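Local coordinates for protein acyl-CoA thioesterase II (Mycobacterium avium subsp. paratuberculosis, PDB 4R9Z) that probably hydrolyses fatty acyl-CoA thioesters, being a double hot-dog thioesterase of the TesB type, at residues 237-242 / 253-258; 220-225 / 267-272; 157-162 / 176-181. One frame throughout, in Å; residues are numbered along the deposited sequence.

Contact 1. Residues 237-242 / 253-258; sequences FYDRSS and SGTMFN
The ring of Tyr238 is sandwiched between a methionine methyl and an arginine stem. Met256 CE lies over one face, 3.8 Å from the centroid of the Tyr238 ring, while CG of Arg240, from the same strand as the tyrosine, covers the opposite face. The setting is a beta hairpin of the second hot-dog domain, in which 237-242 and 253-258 run antiparallel. The chain of Met256 leaves extended and bends only at its last torsion (chi3 -60°), which folds CE back over the ring; SD stays farther off in an oblique Met-aromatic contact. Gly254, across from Arg240, brings its CA to 3.9 Å from Tyr238 CE1, and the phenol OH beyond is bonded to Ser199 O. This face of the hairpin packs on helix 188-201. Three pairs of backbone hydrogen bonds hold the strands in register, including Phe257 N to Phe237 O at 2.7 Å. On the other face, Phe237 and Phe257 run next to each other in the same direction, with their CD1 atoms 3.9 Å apart. Asp239 and Thr255 are paired in the same manner. Asp239 OD1 is salt-bridged to Arg173, while a water joins Asp239 OD2 to Thr255 OG1, lying 2.8 Å from Thr255 OG1.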
loop_
_atom_site.group_PDB
_atom_site.type_symbol
_atom_site.label_atom_id
_atom_site.label_comp_id
_atom_site.label_asym_id
_atom_site.label_seq_id
_atom_site.Cartn_x
_atom_site.Cartn_y
_atom_site.Cartn_z
ATOM N N PHE B 237 -10.397 -15.302 10.562
ATOM C CA PHE B 237 -10.480 -15.693 9.159
ATOM C C PHE B 237 -9.554 -14.828 8.311
ATOM O O PHE B 237 -9.707 -13.608 8.268
ATOM C CB PHE B 237 -11.919 -15.565 8.659
ATOM C CG PHE B 237 -12.159 -16.171 7.302
ATOM C CD1 PHE B 237 -11.958 -15.430 6.148
ATOM C CD2 PHE B 237 -12.616 -17.473 7.179
ATOM C CE1 PHE B 237 -12.187 -15.985 4.898
ATOM C CE2 PHE B 237 -12.852 -18.027 5.932
ATOM C CZ PHE B 237 -12.635 -17.285 4.793
ATOM N N TYR B 238 -8.602 -15.456 7.629
ATOM C CA TYR B 238 -7.702 -14.715 6.752
ATOM C C TYR B 238 -7.858 -15.169 5.313
ATOM O O TYR B 238 -7.253 -16.153 4.888
ATOM C CB TYR B 238 -6.249 -14.879 7.200
ATOM C CG TYR B 238 -5.294 -13.891 6.569
ATOM C CD1 TYR B 238 -5.738 -12.651 6.131
ATOM C CD2 TYR B 238 -3.939 -14.186 6.440
ATOM C CE1 TYR B 238 -4.865 -11.738 5.563
ATOM C CE2 TYR B 238 -3.056 -13.278 5.875
ATOM C CZ TYR B 238 -3.527 -12.057 5.440
ATOM O OH TYR B 238 -2.659 -11.149 4.878
ATOM N N ASP B 239 -8.657 -14.423 4.561
ATOM C CA ASP B 239 -8.856 -14.685 3.146
ATOM C C ASP B 239 -7.612 -14.260 2.375
ATOM O O ASP B 239 -7.148 -13.136 2.517
ATOM C CB ASP B 239 -10.091 -13.936 2.647
ATOM C CG ASP B 239 -10.740 -14.605 1.459
ATOM O OD1 ASP B 239 -10.283 -15.703 1.076
ATOM O OD2 ASP B 239 -11.716 -14.040 0.922
ATOM N N ARG B 240 -7.074 -15.169 1.566
ATOM C CA ARG B 240 -5.827 -14.925 0.841
ATOM C C ARG B 240 -5.973 -15.268 -0.632
ATOM O O ARG B 240 -6.612 -16.259 -0.986
ATOM C CB ARG B 240 -4.682 -15.754 1.430
ATOM C CG ARG B 240 -4.484 -15.623 2.929
ATOM C CD ARG B 240 -3.366 -16.549 3.424
ATOM N NE ARG B 240 -3.688 -17.960 3.236
ATOM C CZ ARG B 240 -2.856 -18.966 3.499
ATOM N NH1 ARG B 240 -1.639 -18.726 3.969
ATOM N NH2 ARG B 240 -3.243 -20.219 3.295
ATOM N N SER B 241 -5.347 -14.471 -1.489
ATOM C CA SER B 241 -5.352 -14.744 -2.919
ATOM C C SER B 241 -4.146 -14.111 -3.619
ATOM O O SER B 241 -3.434 -13.304 -3.030
ATOM C CB SER B 241 -6.662 -14.256 -3.531
ATOM O OG SER B 241 -6.812 -12.862 -3.356
ATOM N N SER B 242 -3.893 -14.517 -4.860
ATOM C CA SER B 242 -2.852 -13.898 -5.678
ATOM C C SER B 242 -3.438 -13.471 -7.015
ATOM O O SER B 242 -3.434 -14.243 -7.971
ATOM C CB SER B 242 -1.680 -14.854 -5.899
ATOM O OG SER B 242 -0.594 -14.201 -6.536
ATOM N N SER B 253 -3.152 -10.692 -1.951
ATOM C CA SER B 253 -4.207 -9.865 -1.385
ATOM C C SER B 253 -4.851 -10.579 -0.201
ATOM O O SER B 253 -4.998 -11.803 -0.208
ATOM C CB SER B 253 -5.253 -9.525 -2.449
ATOM O OG SER B 253 -6.250 -8.660 -1.930
ATOM N N GLY B 254 -5.228 -9.818 0.820
ATOM C CA GLY B 254 -5.757 -10.418 2.026
ATOM C C GLY B 254 -6.791 -9.591 2.762
ATOM O O GLY B 254 -6.720 -8.366 2.812
ATOM N N THR B 255 -7.768 -10.282 3.332
ATOM C CA THR B 255 -8.764 -9.654 4.181
ATOM C C THR B 255 -8.914 -10.508 5.424
ATOM O O THR B 255 -9.131 -11.714 5.336
ATOM C CB THR B 255 -10.120 -9.503 3.480
ATOM O OG1 THR B 255 -10.209 -10.448 2.408
ATOM C CG2 THR B 255 -10.277 -8.108 2.916
ATOM N N MET B 256 -8.784 -9.883 6.585
ATOM C CA MET B 256 -8.848 -10.614 7.836
ATOM C C MET B 256 -10.117 -10.263 8.597
ATOM O O MET B 256 -10.509 -9.098 8.657
ATOM C CB MET B 256 -7.620 -10.310 8.684
ATOM C CG MET B 256 -7.444 -11.224 9.864
ATOM S SD MET B 256 -5.888 -10.875 10.684
ATOM C CE MET B 256 -4.737 -11.186 9.351
ATOM N N PHE B 257 -10.750 -11.275 9.184
ATOM C CA PHE B 257 -11.987 -11.081 9.940
ATOM C C PHE B 257 -11.896 -11.667 11.346
ATOM O O PHE B 257 -11.199 -12.659 11.573
ATOM C CB PHE B 257 -13.178 -11.729 9.230
ATOM C CG PHE B 257 -13.450 -11.202 7.851
ATOM C CD1 PHE B 257 -12.780 -11.715 6.750
ATOM C CD2 PHE B 257 -14.410 -10.225 7.649
ATOM C CE1 PHE B 257 -13.049 -11.243 5.474
ATOM C CE2 PHE B 257 -14.683 -9.748 6.376
ATOM C CZ PHE B 257 -14.001 -10.260 5.288
ATOM N N ASN B 258 -12.608 -11.052 12.288
ATOM C CA ASN B 258 -12.889 -11.710 13.562
ATOM C C ASN B 258 -13.901 -12.821 13.331
ATOM O O ASN B 258 -14.670 -12.761 12.371
ATOM C CB ASN B 258 -13.425 -10.719 14.601
ATOM C CG ASN B 258 -12.356 -9.793 15.140
ATOM O OD1 ASN B 258 -11.200 -10.182 15.300
ATOM N ND2 ASN B 258 -12.741 -8.557 15.429
HETATM O O HOH W 1 -12.537 -11.879 1.842
#

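Contact 2. Residues 220-225 / 267-272; sequences RDHSVW and VKQEMY
Gln269 reaches past the backbone of Asp221 to the ring of His222. Its CB sits 3.8 Å from Asp221 O, and CG comes to 3.3 Å from the same oxygen. With CG anti to N (chi1 -178°) and the next torsion also extended, the amide is carried across to the imidazole at a slant, the two planes 62° apart. There NE2 gives a weak hydrogen bond to His222 ND1 at 3.3 Å, besides its bond to Ala200 O. His222 is fixed at its other nitrogen too, since NE2 bonds Ser199 OG, and its CE1 touches Val267 CG1. This face of the sheet therefore packs on helix 188-201. The other face, with Asp221, Ser223, Lys268 and Glu270, looks to the dimer. Asp221 OD2 is hydrogen-bonded to Trp225 NE1 and His63 NE2 of the second subunit, while Glu270 OE1 bonds Ser61 OG of that subunit. Between the faces, the backbone N atoms of Arg220 and Asp221 both donate to Glu270 O, at 2.8 and 3.1 Å. Two residues facing one make this a classic beta bulge, set in the curved antiparallel sheet that wraps a central helix in the hot-dog fold.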
loop_
_atom_site.group_PDB
_atom_site.type_symbol
_atom_site.label_atom_id
_atom_site.label_comp_id
_atom_site.label_asym_id
_atom_site.label_seq_id
_atom_site.Cartn_x
_atom_site.Cartn_y
_atom_site.Cartn_z
ATOM N N ARG B 220 8.812 -7.971 -1.202
ATOM C CA ARG B 220 9.331 -6.665 -1.582
ATOM C C ARG B 220 8.624 -5.558 -0.814
ATOM O O ARG B 220 9.264 -4.637 -0.307
ATOM C CB ARG B 220 9.188 -6.452 -3.086
ATOM C CG ARG B 220 9.709 -5.116 -3.572
ATOM C CD ARG B 220 11.143 -4.883 -3.145
ATOM N NE ARG B 220 11.705 -3.684 -3.761
ATOM C CZ ARG B 220 12.975 -3.304 -3.634
ATOM N NH1 ARG B 220 13.811 -4.025 -2.903
ATOM N NH2 ARG B 220 13.409 -2.201 -4.230
ATOM N N ASP B 221 7.304 -5.646 -0.717
ATOM C CA ASP B 221 6.576 -4.717 0.134
ATOM C C ASP B 221 5.303 -5.317 0.725
ATOM O O ASP B 221 4.764 -6.300 0.221
ATOM C CB ASP B 221 6.268 -3.409 -0.621
ATOM C CG ASP B 221 5.524 -3.622 -1.929
ATOM O OD1 ASP B 221 6.172 -3.991 -2.934
ATOM O OD2 ASP B 221 4.301 -3.370 -1.966
ATOM N N HIS B 222 4.853 -4.714 1.821
ATOM C CA HIS B 222 3.672 -5.157 2.547
ATOM C C HIS B 222 2.850 -3.946 2.965
ATOM O O HIS B 222 3.391 -2.975 3.489
ATOM C CB HIS B 222 4.074 -5.971 3.777
ATOM C CG HIS B 222 2.920 -6.582 4.507
ATOM N ND1 HIS B 222 2.223 -7.668 4.021
ATOM C CD2 HIS B 222 2.337 -6.257 5.685
ATOM C CE1 HIS B 222 1.267 -7.989 4.871
ATOM N NE2 HIS B 222 1.314 -7.151 5.891
ATOM N N SER B 223 1.543 -4.023 2.767
ATOM C CA SER B 223 0.651 -2.914 3.071
ATOM C C SER B 223 -0.551 -3.413 3.852
ATOM O O SER B 223 -1.154 -4.423 3.479
ATOM C CB SER B 223 0.173 -2.227 1.788
ATOM O OG SER B 223 1.153 -1.374 1.235
ATOM N N VAL B 224 -0.879 -2.732 4.949
ATOM C CA VAL B 224 -2.035 -3.105 5.764
ATOM C C VAL B 224 -2.910 -1.899 6.076
ATOM O O VAL B 224 -2.418 -0.873 6.530
ATOM C CB VAL B 224 -1.619 -3.750 7.089
ATOM C CG1 VAL B 224 -2.847 -4.209 7.854
ATOM C CG2 VAL B 224 -0.691 -4.913 6.845
ATOM N N TRP B 225 -4.213 -2.037 5.865
ATOM C CA TRP B 225 -5.162 -1.022 6.293
ATOM C C TRP B 225 -6.062 -1.602 7.378
ATOM O O TRP B 225 -6.766 -2.588 7.156
ATOM C CB TRP B 225 -5.993 -0.521 5.107
ATOM C CG TRP B 225 -5.167 0.085 4.018
ATOM C CD1 TRP B 225 -4.888 1.408 3.840
ATOM C CD2 TRP B 225 -4.497 -0.612 2.961
ATOM N NE1 TRP B 225 -4.091 1.580 2.732
ATOM C CE2 TRP B 225 -3.837 0.354 2.177
ATOM C CE3 TRP B 225 -4.394 -1.959 2.599
ATOM C CZ2 TRP B 225 -3.089 0.018 1.057
ATOM C CZ3 TRP B 225 -3.650 -2.288 1.486
ATOM C CH2 TRP B 225 -3.006 -1.302 0.728
ATOM N N VAL B 267 -5.266 -6.148 3.204
ATOM C CA VAL B 267 -3.828 -6.368 3.044
ATOM C C VAL B 267 -3.421 -6.530 1.581
ATOM O O VAL B 267 -4.146 -7.136 0.791
ATOM C CB VAL B 267 -3.364 -7.627 3.819
ATOM C CG1 VAL B 267 -1.860 -7.777 3.749
ATOM C CG2 VAL B 267 -3.803 -7.564 5.267
ATOM N N LYS B 268 -2.265 -5.977 1.221
ATOM C CA LYS B 268 -1.677 -6.208 -0.095
ATOM C C LYS B 268 -0.177 -6.446 0.027
ATOM O O LYS B 268 0.497 -5.789 0.814
ATOM C CB LYS B 268 -1.943 -5.028 -1.029
ATOM C CG LYS B 268 -1.742 -5.360 -2.499
ATOM C CD LYS B 268 -2.930 -6.120 -3.062
ATOM C CE LYS B 268 -4.107 -5.195 -3.315
ATOM N NZ LYS B 268 -5.297 -5.946 -3.806
ATOM N N GLN B 269 0.348 -7.381 -0.759
ATOM C CA GLN B 269 1.764 -7.712 -0.689
ATOM C C GLN B 269 2.356 -7.983 -2.067
ATOM O O GLN B 269 1.774 -8.699 -2.881
ATOM C CB GLN B 269 1.984 -8.928 0.214
ATOM C CG GLN B 269 3.447 -9.318 0.380
ATOM C CD GLN B 269 3.630 -10.533 1.264
ATOM O OE1 GLN B 269 4.259 -11.512 0.867
ATOM N NE2 GLN B 269 3.077 -10.478 2.471
ATOM N N GLU B 270 3.533 -7.421 -2.314
ATOM C CA GLU B 270 4.240 -7.654 -3.562
ATOM C C GLU B 270 5.517 -8.420 -3.254
ATOM O O GLU B 270 6.243 -8.076 -2.319
ATOM C CB GLU B 270 4.541 -6.330 -4.269
ATOM C CG GLU B 270 5.175 -6.460 -5.647
ATOM C CD GLU B 270 5.423 -5.110 -6.301
ATOM O OE1 GLU B 270 5.904 -4.188 -5.602
ATOM O OE2 GLU B 270 5.131 -4.966 -7.510
ATOM N N MET B 271 5.777 -9.474 -4.019
ATOM C CA MET B 271 6.962 -10.285 -3.778
ATOM C C MET B 271 7.720 -10.610 -5.064
ATOM O O MET B 271 7.132 -10.699 -6.144
ATOM C CB MET B 271 6.583 -11.574 -3.047
ATOM C CG MET B 271 5.730 -12.538 -3.847
ATOM S SD MET B 271 4.762 -13.621 -2.773
ATOM C CE MET B 271 3.454 -12.512 -2.256
ATOM N N TYR B 272 9.031 -10.778 -4.923
ATOM C CA TYR B 272 9.942 -11.028 -6.037
ATOM C C TYR B 272 10.287 -12.510 -6.201
ATOM O O TYR B 272 10.660 -13.180 -5.236
ATOM C CB TYR B 272 11.220 -10.214 -5.840
ATOM C CG TYR B 272 12.308 -10.440 -6.870
ATOM C CD1 TYR B 272 12.097 -10.155 -8.213
ATOM C CD2 TYR B 272 13.565 -10.906 -6.487
ATOM C CE1 TYR B 272 13.102 -10.348 -9.150
ATOM C CE2 TYR B 272 14.575 -11.101 -7.415
ATOM C CZ TYR B 272 14.339 -10.822 -8.744
ATOM O OH TYR B 272 15.340 -11.013 -9.670
#

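Contact 3. Residues 157-162 / 176-181; sequences RWFERR and MWWRPD
The indole planes of Trp158 and Trp178 stand 82° apart, their six-membered rings meeting obliquely with centroids 6.0 Å from each other and CZ3 nearest CZ3. Phe159 joins the two. Its CD2 lies over the centre of the Trp158 ring, with an edge of the phenyl turned to the indole, and its CB sits at the edge of the Trp178 ring, 3.8 Å from Trp178 CE3. Pro180 CB adds an apolar contact at the edge of the Trp158 ring. The result is an aromatic cluster where two short antiparallel strands meet the loop that carries Trp158.

On the face carrying Glu160 and Arg179, charge takes over. These two side chains extend next to each other in a common direction, the carboxylate turned 52° from the guanidinium. Arg179 NE gives a salt-bridging but weak hydrogen bond to Glu160 OE2 at 3.1 Å. Arg162 completes the network only loosely, because Glu160 OE1 lies well out of its guanidinium plane and the attraction is one of charge alone. The Asp181 side chain crosses Glu160 at about a right angle.

Arg161 points to the other face. Met176, bent at its final torsion (chi3 -53°), places CE over one face of the Arg161 guanidinium, 3.4 Å from Arg161 NE. Backbone bonds join Glu160 with Arg179 and Arg162 with Trp177. Beyond the paired strands, Asp181 N donates to Trp158 O at 2.8 Å, which extends the ladder into the flanking loop.

Strand 159-163 is the outermost one at this end of the chain's strand order, and 176-180 joins it to strand 236-246 through backbone bonds of Met176 with Tyr238 and of Trp178 with Leu236. The aromatic cluster packs on helix 188-201 through Met198, while Leu8 of helix 8-15 touches both Trp158 and Pro180.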
loop_
_atom_site.group_PDB
_atom_site.type_symbol
_atom_site.label_atom_id
_atom_site.label_comp_id
_atom_site.label_asym_id
_atom_site.label_seq_id
_atom_site.Cartn_x
_atom_site.Cartn_y
_atom_site.Cartn_z
ATOM N N ARG B 157 5.908 -20.464 14.189
ATOM C CA ARG B 157 5.286 -21.374 15.160
ATOM C C ARG B 157 4.408 -20.751 16.258
ATOM O O ARG B 157 3.862 -21.481 17.088
ATOM C CB ARG B 157 6.379 -22.219 15.831
ATOM C CG ARG B 157 7.080 -23.187 14.885
ATOM C CD ARG B 157 8.014 -24.145 15.622
ATOM N NE ARG B 157 9.340 -23.579 15.868
ATOM C CZ ARG B 157 9.750 -23.110 17.042
ATOM N NH1 ARG B 157 8.936 -23.136 18.090
ATOM N NH2 ARG B 157 10.977 -22.617 17.172
ATOM N N TRP B 158 4.258 -19.429 16.276
ATOM C CA TRP B 158 3.500 -18.794 17.355
ATOM C C TRP B 158 1.993 -18.788 17.130
ATOM O O TRP B 158 1.251 -18.261 17.960
ATOM C CB TRP B 158 3.965 -17.358 17.594
ATOM C CG TRP B 158 3.910 -16.476 16.395
ATOM C CD1 TRP B 158 4.815 -16.424 15.380
ATOM C CD2 TRP B 158 2.893 -15.514 16.077
ATOM N NE1 TRP B 158 4.430 -15.489 14.451
ATOM C CE2 TRP B 158 3.255 -14.916 14.854
ATOM C CE3 TRP B 158 1.714 -15.103 16.706
ATOM C CZ2 TRP B 158 2.483 -13.929 14.250
ATOM C CZ3 TRP B 158 0.947 -14.121 16.102
ATOM C CH2 TRP B 158 1.333 -13.546 14.886
ATOM N N PHE B 159 1.531 -19.320 16.005
ATOM C CA PHE B 159 0.091 -19.331 15.755
ATOM C C PHE B 159 -0.417 -20.675 15.233
ATOM O O PHE B 159 0.283 -21.371 14.494
ATOM C CB PHE B 159 -0.286 -18.215 14.774
ATOM C CG PHE B 159 0.441 -18.293 13.466
ATOM C CD1 PHE B 159 -0.073 -19.033 12.416
ATOM C CD2 PHE B 159 1.644 -17.634 13.290
ATOM C CE1 PHE B 159 0.598 -19.115 11.215
ATOM C CE2 PHE B 159 2.321 -17.709 12.090
ATOM C CZ PHE B 159 1.796 -18.450 11.050
ATOM N N GLU B 160 -1.643 -21.027 15.614
ATOM C CA GLU B 160 -2.308 -22.203 15.062
ATOM C C GLU B 160 -3.003 -21.825 13.764
ATOM O O GLU B 160 -3.309 -20.654 13.538
ATOM C CB GLU B 160 -3.325 -22.787 16.049
ATOM C CG GLU B 160 -2.764 -23.177 17.408
ATOM C CD GLU B 160 -3.836 -23.704 18.348
ATOM O OE1 GLU B 160 -4.437 -24.754 18.032
ATOM O OE2 GLU B 160 -4.074 -23.075 19.403
ATOM N N ARG B 161 -3.293 -22.817 12.930
ATOM C CA ARG B 161 -3.887 -22.535 11.633
ATOM C C ARG B 161 -4.682 -23.695 11.054
ATOM O O ARG B 161 -4.267 -24.850 11.124
ATOM C CB ARG B 161 -2.790 -22.153 10.644
ATOM C CG ARG B 161 -1.588 -23.074 10.705
ATOM C CD ARG B 161 -0.452 -22.559 9.855
ATOM N NE ARG B 161 -0.806 -22.527 8.441
ATOM C CZ ARG B 161 -0.029 -22.012 7.497
ATOM N NH1 ARG B 161 1.145 -21.486 7.822
ATOM N NH2 ARG B 161 -0.424 -22.020 6.232
ATOM N N ARG B 162 -5.806 -23.370 10.435
ATOM C CA ARG B 162 -6.580 -24.358 9.705
ATOM C C ARG B 162 -6.767 -23.860 8.283
ATOM O O ARG B 162 -7.493 -22.894 8.051
ATOM C CB ARG B 162 -7.946 -24.588 10.352
ATOM C CG ARG B 162 -7.920 -25.086 11.783
ATOM C CD ARG B 162 -7.205 -26.410 11.923
ATOM N NE ARG B 162 -6.950 -26.711 13.329
ATOM C CZ ARG B 162 -5.741 -26.869 13.855
ATOM N NH1 ARG B 162 -4.661 -26.774 13.091
ATOM N NH2 ARG B 162 -5.614 -27.135 15.146
ATOM N N MET B 176 -7.887 -19.171 5.401
ATOM C CA MET B 176 -7.479 -19.973 6.546
ATOM C C MET B 176 -8.070 -19.452 7.852
ATOM O O MET B 176 -8.420 -18.273 7.968
ATOM C CB MET B 176 -5.959 -19.994 6.663
ATOM C CG MET B 176 -5.381 -18.680 7.157
ATOM S SD MET B 176 -3.589 -18.581 7.037
ATOM C CE MET B 176 -3.087 -20.062 7.892
ATOM N N TRP B 177 -8.179 -20.343 8.830
ATOM C CA TRP B 177 -8.462 -19.935 10.196
ATOM C C TRP B 177 -7.136 -19.857 10.921
ATOM O O TRP B 177 -6.278 -20.715 10.737
ATOM C CB TRP B 177 -9.379 -20.922 10.917
ATOM C CG TRP B 177 -10.802 -20.909 10.479
ATOM C CD1 TRP B 177 -11.444 -21.864 9.747
ATOM C CD2 TRP B 177 -11.768 -19.888 10.741
ATOM N NE1 TRP B 177 -12.753 -21.506 9.546
ATOM C CE2 TRP B 177 -12.977 -20.293 10.144
ATOM C CE3 TRP B 177 -11.729 -18.670 11.426
ATOM C CZ2 TRP B 177 -14.134 -19.524 10.207
ATOM C CZ3 TRP B 177 -12.879 -17.909 11.490
ATOM C CH2 TRP B 177 -14.065 -18.340 10.888
ATOM N N TRP B 178 -6.960 -18.840 11.752
ATOM C CA TRP B 178 -5.752 -18.764 12.554
ATOM C C TRP B 178 -6.043 -18.117 13.899
ATOM O O TRP B 178 -6.968 -17.305 14.036
ATOM C CB TRP B 178 -4.652 -17.991 11.820
ATOM C CG TRP B 178 -4.781 -16.510 11.946
ATOM C CD1 TRP B 178 -5.594 -15.687 11.218
ATOM C CD2 TRP B 178 -4.084 -15.672 12.873
ATOM N NE1 TRP B 178 -5.439 -14.387 11.633
ATOM C CE2 TRP B 178 -4.519 -14.352 12.648
ATOM C CE3 TRP B 178 -3.132 -15.912 13.868
ATOM C CZ2 TRP B 178 -4.033 -13.272 13.386
ATOM C CZ3 TRP B 178 -2.652 -14.843 14.597
ATOM C CH2 TRP B 178 -3.104 -13.537 14.352
ATOM N N ARG B 179 -5.259 -18.510 14.893
ATOM C CA ARG B 179 -5.254 -17.841 16.180
ATOM C C ARG B 179 -3.863 -17.983 16.778
ATOM O O ARG B 179 -3.130 -18.908 16.423
ATOM C CB ARG B 179 -6.315 -18.435 17.107
ATOM C CG ARG B 179 -6.002 -19.848 17.576
ATOM C CD ARG B 179 -7.093 -20.374 18.493
ATOM N NE ARG B 179 -6.868 -21.766 18.870
ATOM C CZ ARG B 179 -7.584 -22.419 19.778
ATOM N NH1 ARG B 179 -8.578 -21.804 20.405
ATOM N NH2 ARG B 179 -7.309 -23.685 20.059
ATOM N N PRO B 180 -3.487 -17.067 17.681
ATOM C CA PRO B 180 -2.178 -17.225 18.320
ATOM C C PRO B 180 -2.181 -18.422 19.266
ATOM O O PRO B 180 -3.184 -18.672 19.938
ATOM C CB PRO B 180 -1.985 -15.908 19.081
ATOM C CG PRO B 180 -2.976 -14.953 18.484
ATOM C CD PRO B 180 -4.121 -15.776 17.995
ATOM N N ASP B 181 -1.065 -19.138 19.324
ATOM C CA ASP B 181 -0.961 -20.313 20.180
ATOM C C ASP B 181 -0.484 -19.896 21.573
ATOM O O ASP B 181 0.697 -20.028 21.906
ATOM C CB ASP B 181 -0.013 -21.347 19.568
ATOM C CG ASP B 181 -0.053 -22.681 20.296
ATOM O OD1 ASP B 181 -1.085 -22.976 20.937
ATOM O OD2 ASP B 181 0.943 -23.431 20.230
#

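All three contacts pair antiparallel strands of the second hot-dog domain, with helix 188-201 against one face of each. Contact 2 is the most central and fully buried; its outer face is polar and meets the second subunit. Contact 1 is also largely buried but mixes apolar packing with a water-bridged pair. Contact 3, at the outer strand, is partly exposed and combines an aromatic cluster with a surface salt-bridge network with one long member; no other chain touches it. Strands link them in turn: Gly254 O of contact 1 probably accepts from Val267 N of contact 2, and strand 236-246 is paired with strand 176-180, which joins contact 1 to contact 3. Contacts 2 and 3 stay about 9 Å apart at their nearest atoms.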